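Side-chain contact in probable endonuclease 4 (Thermotoga maritima, PDB 4HNO), which probably cleaves DNA at apurinic or apyrimidinic sites in base excision repair, leaving a 3'-hydroxyl and a 5'-terminal sugar phosphate: residues H184-S188 / G189-T193. Numbering follows the deposited sequence.
Sequences HGFDS and GYDIT. With MN (manganese (II) ion), chain C; EDO (1,2-ethanediol), chain J.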
loop_
_atom_site.group_PDB
_atom_site.type_symbol
_atom_site.label_atom_id
_atom_site.label_comp_id
_atom_site.label_asym_id
_atom_site.label_seq_id
_atom_site.Cartn_x
_atom_site.Cartn_y
_atom_site.Cartn_z
ATOM N N HIS A 184 7.560 0.954 7.304
ATOM C CA HIS A 184 7.725 2.391 7.200
ATOM C C HIS A 184 7.327 3.077 8.508
ATOM O O HIS A 184 7.988 4.014 8.972
ATOM C CB HIS A 184 6.916 2.959 6.054
ATOM C CG HIS A 184 7.303 2.397 4.718
ATOM N ND1 HIS A 184 6.522 2.555 3.596
ATOM C CD2 HIS A 184 8.355 1.642 4.315
ATOM C CE1 HIS A 184 7.091 1.945 2.566
ATOM N NE2 HIS A 184 8.203 1.371 2.973
ATOM N N GLY A 185 6.232 2.603 9.102
ATOM C CA GLY A 185 5.773 3.175 10.345
ATOM C C GLY A 185 6.757 2.926 11.484
ATOM O O GLY A 185 7.053 3.821 12.278
ATOM N N PHE A 186 7.250 1.698 11.586
ATOM C CA PHE A 186 8.216 1.355 12.638
ATOM C C PHE A 186 9.479 2.211 12.508
ATOM O O PHE A 186 10.006 2.730 13.501
ATOM C CB PHE A 186 8.546 -0.129 12.547
ATOM C CG PHE A 186 9.147 -0.723 13.789
ATOM C CD1 PHE A 186 8.430 -0.803 14.971
ATOM C CD2 PHE A 186 10.427 -1.247 13.763
ATOM C CE1 PHE A 186 8.962 -1.420 16.075
ATOM C CE2 PHE A 186 10.949 -1.861 14.880
ATOM C CZ PHE A 186 10.213 -1.934 16.026
ATOM N N ASP A 187 9.934 2.394 11.272
ATOM C CA ASP A 187 11.053 3.281 10.980
ATOM C C ASP A 187 10.840 4.678 11.516
ATOM O O ASP A 187 11.807 5.364 11.857
ATOM C CB ASP A 187 11.197 3.462 9.456
ATOM C CG ASP A 187 12.089 2.476 8.752
ATOM O OD1 ASP A 187 12.974 1.841 9.361
ATOM O OD2 ASP A 187 11.923 2.409 7.502
ATOM N N SER A 188 9.578 5.101 11.572
ATOM C CA SER A 188 9.177 6.451 11.889
ATOM C C SER A 188 8.646 6.602 13.317
ATOM O O SER A 188 8.109 7.643 13.663
ATOM C CB SER A 188 8.103 6.915 10.910
ATOM O OG SER A 188 8.548 6.782 9.569
ATOM N N GLY A 189 8.799 5.561 14.135
ATOM C CA GLY A 189 8.441 5.650 15.532
ATOM C C GLY A 189 7.085 5.106 15.916
ATOM O O GLY A 189 6.699 5.223 17.079
ATOM N N TYR A 190 6.343 4.514 14.976
ATOM C CA TYR A 190 5.068 3.898 15.291
ATOM C C TYR A 190 5.331 2.502 15.823
ATOM O O TYR A 190 5.591 1.559 15.060
ATOM C CB TYR A 190 4.141 3.868 14.081
ATOM C CG TYR A 190 3.643 5.230 13.661
ATOM C CD1 TYR A 190 4.216 5.917 12.600
ATOM C CD2 TYR A 190 2.585 5.824 14.313
ATOM C CE1 TYR A 190 3.729 7.158 12.206
ATOM C CE2 TYR A 190 2.093 7.049 13.931
ATOM C CZ TYR A 190 2.664 7.716 12.872
ATOM O OH TYR A 190 2.194 8.950 12.481
ATOM N N ASP A 191 5.310 2.391 17.148
ATOM C CA ASP A 191 5.745 1.178 17.827
ATOM C C ASP A 191 4.582 0.227 18.028
ATOM O O ASP A 191 3.926 0.215 19.065
ATOM C CB ASP A 191 6.383 1.524 19.160
ATOM C CG ASP A 191 6.977 0.327 19.851
ATOM O OD1 ASP A 191 6.941 -0.765 19.243
ATOM O OD2 ASP A 191 7.473 0.486 20.987
ATOM N N ILE A 192 4.340 -0.604 17.025
ATOM C CA ILE A 192 3.260 -1.577 17.068
ATOM C C ILE A 192 3.613 -2.827 17.882
ATOM O O ILE A 192 2.823 -3.768 17.936
ATOM C CB ILE A 192 2.790 -1.994 15.644
ATOM C CG1 ILE A 192 3.924 -2.648 14.831
ATOM C CG2 ILE A 192 2.169 -0.810 14.926
ATOM C CD1 ILE A 192 3.427 -3.326 13.574
ATOM N N THR A 193 4.788 -2.836 18.510
ATOM C CA THR A 193 5.203 -3.986 19.309
ATOM C C THR A 193 4.654 -3.935 20.721
ATOM O O THR A 193 4.793 -4.909 21.469
ATOM C CB THR A 193 6.746 -4.155 19.401
ATOM O OG1 THR A 193 7.327 -3.166 20.269
ATOM C CG2 THR A 193 7.378 -4.123 18.031
HETATM MN MN MN C . 9.554 0.236 1.891
HETATM C C1 EDO J . 10.404 -1.444 20.207
HETATM O O1 EDO J . 10.233 -2.868 20.234
HETATM C C2 EDO J . 10.430 -0.890 21.629
HETATM O O2 EDO J . 9.167 -1.112 22.286
#
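With CG anti to the backbone N (chi1 -161°), the CB of F186 points away from the loop, yet the far end of its ring comes back to T193, whose CG2 meets CE1 of F186 at 3.7 Å. D191, also extended at chi1 -174°, runs alongside that ring and brings OD1 near its edge. The same OD1 takes two bonds from T193: OG1 of T193 comes in on the syn lone pair at 2.6 Å, while the backbone N of T193 closes an Asx turn from above the carboxylate plane; together they probably restrain the carboxylate, whose OD2 accepts from O2 of an ethanediol, probably from the crystallisation liquor. Earlier in the chain, a Schellman motif ends helix 182-187: Y190 N donates to G185 O (2.9 Å) and G189 N to F186 O (3.1 Å), with G189 at positive phi as the C-prime residue. G185 O also accepts from S188 N on the other face of its carbonyl, and lies in plane at the edge of the Y190 ring. S188 OG turns back onto H184 O at 2.9 Å. H184 NE2 binds manganese, or zinc, in the site shared with D231 and H233. The short helix follows strand 176-181 of the TIM barrel, F186 and D187 touching strand 214-222, while Y190 and I192 pack on helix 195-208.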